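Local coordinates for protein response regulator (Caulobacter vibrioides, PDB 3N0R) that probably relays general stress signals as a two-component response regulator, its receiver domain controlling a sigma-factor-like domain that sequesters an anti-sigma factor, at residues 163-168 with 185-190. The protein carries 1 engineered substitution. Sequence-based numbering, arbitrary orientation.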
ATOM      1  N   VAL A 163      13.376  -5.156 -12.679  1.00 14.01           N
ATOM      2  CA  VAL A 163      12.776  -5.767 -11.505  1.00 14.02           C
ATOM      3  C   VAL A 163      13.383  -7.127 -11.214  1.00 14.14           C
ATOM      4  O   VAL A 163      13.478  -7.980 -12.106  1.00 14.95           O
ATOM      5  CB  VAL A 163      11.254  -5.920 -11.699  1.00 15.23           C
ATOM      6  CG1 VAL A 163      10.617  -6.495 -10.454  1.00 16.38           C
ATOM      7  CG2 VAL A 163      10.639  -4.569 -12.054  1.00 16.17           C
ATOM      8  N   LEU A 164      13.785  -7.329  -9.960  1.00 13.23           N
ATOM      9  CA  LEU A 164      14.218  -8.641  -9.470  1.00 13.68           C
ATOM     10  C   LEU A 164      13.102  -9.242  -8.626  1.00 13.95           C
ATOM     11  O   LEU A 164      12.536  -8.565  -7.756  1.00 14.37           O
ATOM     12  CB  LEU A 164      15.477  -8.487  -8.609  1.00 14.60           C
ATOM     13  CG  LEU A 164      15.926  -9.733  -7.844  1.00 16.00           C
ATOM     14  CD1 LEU A 164      16.335 -10.848  -8.807  1.00 16.87           C
ATOM     15  CD2 LEU A 164      17.087  -9.391  -6.924  1.00 17.10           C
ATOM     16  N   ILE A 165      12.776 -10.502  -8.897  1.00 13.67           N
ATOM     17  CA  ILE A 165      11.799 -11.229  -8.095  1.00 13.47           C
ATOM     18  C   ILE A 165      12.536 -12.282  -7.271  1.00 13.71           C
ATOM     19  O   ILE A 165      13.388 -12.991  -7.803  1.00 14.68           O
ATOM     20  CB  ILE A 165      10.746 -11.907  -9.007  1.00 13.90           C
ATOM     21  CG1 ILE A 165       9.941 -10.848  -9.767  1.00 15.87           C
ATOM     22  CG2 ILE A 165       9.830 -12.830  -8.193  1.00 14.92           C
ATOM     23  CD1 ILE A 165       9.211 -11.376 -10.957  1.00 17.33           C
ATOM     24  N   ILE A 166      12.222 -12.368  -5.979  1.00 13.54           N
ATOM     25  CA  ILE A 166      12.773 -13.412  -5.114  1.00 15.09           C
ATOM     26  C   ILE A 166      11.612 -14.255  -4.591  1.00 15.04           C
ATOM     27  O   ILE A 166      10.859 -13.835  -3.709  1.00 15.83           O
ATOM     28  CB  ILE A 166      13.618 -12.843  -3.946  1.00 14.93           C
ATOM     29  CG1 ILE A 166      14.631 -11.798  -4.448  1.00 15.83           C
ATOM     30  CG2 ILE A 166      14.314 -13.976  -3.199  1.00 16.29           C
ATOM     31  CD1 ILE A 166      15.330 -11.020  -3.339  1.00 16.25           C
ATOM     32  N   GLU A 167      11.449 -15.429  -5.184  1.00 15.43           N
ATOM     33  CA  GLU A 167      10.293 -16.273  -4.936  1.00 16.66           C
ATOM     34  C   GLU A 167      10.651 -17.680  -5.362  1.00 17.70           C
ATOM     35  O   GLU A 167      11.134 -17.888  -6.474  1.00 19.34           O
ATOM     36  CB  GLU A 167       9.095 -15.770  -5.752  1.00 17.52           C
ATOM     37  CG  GLU A 167       7.850 -16.625  -5.616  1.00 17.93           C
ATOM     38  CD  GLU A 167       7.368 -16.711  -4.191  1.00 19.67           C
ATOM     39  OE1 GLU A 167       7.402 -17.814  -3.609  1.00 22.67           O
ATOM     40  OE2 GLU A 167       6.960 -15.665  -3.646  1.00 20.41           O
ATOM     41  N   ASP A 168      10.411 -18.652  -4.489  1.00 18.43           N
ATOM     42  CA  ASP A 168      10.743 -20.040  -4.813  1.00 20.20           C
ATOM     43  C   ASP A 168       9.539 -20.896  -5.209  1.00 19.53           C
ATOM     44  O   ASP A 168       9.709 -21.967  -5.777  1.00 22.01           O
ATOM     45  CB  ASP A 168      11.558 -20.711  -3.695  1.00 22.95           C
ATOM     46  CG  ASP A 168      10.838 -20.729  -2.368  1.00 25.70           C
ATOM     47  OD1 ASP A 168       9.840 -20.002  -2.197  1.00 26.67           O
ATOM     48  OD2 ASP A 168      11.296 -21.475  -1.478  1.00 29.39           O
ATOM     49  N   HIS A 185       7.341  -3.342 -17.226  1.00 15.33           N
ATOM     50  CA  HIS A 185       8.659  -3.396 -16.602  1.00 15.63           C
ATOM     51  C   HIS A 185       9.468  -4.582 -17.106  1.00 16.01           C
ATOM     52  O   HIS A 185       8.933  -5.498 -17.727  1.00 17.98           O
ATOM     53  CB  HIS A 185       8.531  -3.418 -15.079  1.00 15.64           C
ATOM     54  CG  HIS A 185       7.902  -2.180 -14.527  1.00 15.39           C
ATOM     55  ND1 HIS A 185       8.478  -0.938 -14.672  1.00 15.45           N
ATOM     56  CD2 HIS A 185       6.740  -1.986 -13.860  1.00 15.60           C
ATOM     57  CE1 HIS A 185       7.695  -0.029 -14.116  1.00 15.14           C
ATOM     58  NE2 HIS A 185       6.638  -0.640 -13.608  1.00 15.56           N
ATOM     59  N   ASP A 186      10.765  -4.561 -16.820  1.00 16.24           N
ATOM     60  CA  ASP A 186      11.698  -5.564 -17.322  1.00 17.79           C
ATOM     61  C   ASP A 186      12.169  -6.441 -16.175  1.00 17.74           C
ATOM     62  O   ASP A 186      12.925  -5.990 -15.321  1.00 18.48           O
ATOM     63  CB  ASP A 186      12.894  -4.834 -17.949  1.00 22.53           C
ATOM     64  CG  ASP A 186      13.959  -5.768 -18.483  1.00 28.37           C
ATOM     65  OD1 ASP A 186      13.652  -6.937 -18.797  1.00 30.59           O
ATOM     66  OD2 ASP A 186      15.116  -5.309 -18.613  1.00 31.88           O
ATOM     67  N   VAL A 187      11.723  -7.686 -16.146  1.00 17.64           N
ATOM     68  CA  VAL A 187      12.173  -8.620 -15.124  1.00 17.06           C
ATOM     69  C   VAL A 187      13.545  -9.127 -15.507  1.00 18.37           C
ATOM     70  O   VAL A 187      13.703  -9.777 -16.530  1.00 20.70           O
ATOM     71  CB  VAL A 187      11.193  -9.796 -14.951  1.00 17.72           C
ATOM     72  CG1 VAL A 187      11.760 -10.851 -13.996  1.00 19.15           C
ATOM     73  CG2 VAL A 187       9.861  -9.270 -14.429  1.00 18.96           C
ATOM     74  N   THR A 188      14.543  -8.815 -14.694  1.00 17.73           N
ATOM     75  CA  THR A 188      15.904  -9.196 -15.037  1.00 19.94           C
ATOM     76  C   THR A 188      16.342 -10.526 -14.425  1.00 18.08           C
ATOM     77  O   THR A 188      17.298 -11.119 -14.896  1.00 19.02           O
ATOM     78  CB  THR A 188      16.889  -8.113 -14.648  1.00 22.82           C
ATOM     79  OG1 THR A 188      16.753  -7.853 -13.250  1.00 23.97           O
ATOM     80  CG2 THR A 188      16.622  -6.831 -15.447  1.00 25.02           C
ATOM     81  N   ASP A 189      15.660 -10.989 -13.378  1.00 16.64           N
ATOM     82  CA  ASP A 189      15.898 -12.337 -12.866  1.00 15.82           C
ATOM     83  C   ASP A 189      14.808 -12.713 -11.875  1.00 14.70           C
ATOM     84  O   ASP A 189      14.077 -11.853 -11.369  1.00 15.16           O
ATOM     85  CB  ASP A 189      17.282 -12.466 -12.207  1.00 16.87           C
ATOM     86  CG  ASP A 189      17.876 -13.877 -12.328  1.00 18.01           C
ATOM     87  OD1 ASP A 189      17.184 -14.829 -12.740  1.00 16.94           O
ATOM     88  OD2 ASP A 189      19.074 -14.032 -12.010  1.00 20.79           O
ATOM     89  N   ILE A 190      14.701 -14.017 -11.639  1.00 14.67           N
ATOM     90  CA  ILE A 190      13.851 -14.585 -10.605  1.00 15.17           C
ATOM     91  C   ILE A 190      14.732 -15.532  -9.810  1.00 15.24           C
ATOM     92  O   ILE A 190      15.207 -16.540 -10.336  1.00 16.69           O
ATOM     93  CB  ILE A 190      12.645 -15.355 -11.175  1.00 15.87           C
ATOM     94  CG1 ILE A 190      11.820 -14.461 -12.112  1.00 16.38           C
ATOM     95  CG2 ILE A 190      11.809 -15.928 -10.029  1.00 17.47           C
ATOM     96  CD1 ILE A 190      10.639 -15.165 -12.731  1.00 17.77           C
TER
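V163 O is approached by two backbone groups of the neighbouring strand: T188 N donates a hydrogen bond of 2.9 Å, and V187 CA adds a CA-H...O contact at 3.3 Å. T188 OG1 also comes within 3.5 Å of V163 O, at best a weak interaction. The contact joins the first two strands of the receiver domain, parallel neighbours linked through helix 170-182 in a beta-alpha-beta crossover; strand 186-191 forms one edge of the five-stranded sheet. V163 N donates in turn to D186 O at 2.8 Å. Further along, I165 N points almost straight at D189 O (N-H...O 177°). From V163 to I165 is a step of two residues, but from their partners V187 to I190 a step of three; the extra residue makes a beta bulge, with T188 in a helix-like conformation (psi -19°). Across it I165 and V187 still meet on the face packed by helix 170-182: the side chains cross, I165 CD1 lying 4.0 Å from V187 CG1, because I165 CG1 is turned anti to its carbonyl carbon (chi1 -64°), back along the strand. I165 and I190 lie alongside each other, CG2 to CG2. On the opposite face, which helix 194-203 packs against, L164 CD1 rests on D189 CB. Beyond the strand, E167 OE1 accepts from E169 N while OE2 lies close to OD2 of D212, the residue predicted to be phosphorylated, consistent with the acidic pocket of receiver domains. At the other end H185 ND1 bonds to T161 N, and the methyl V163 CG2 sits 3.9 Å from H185 CB.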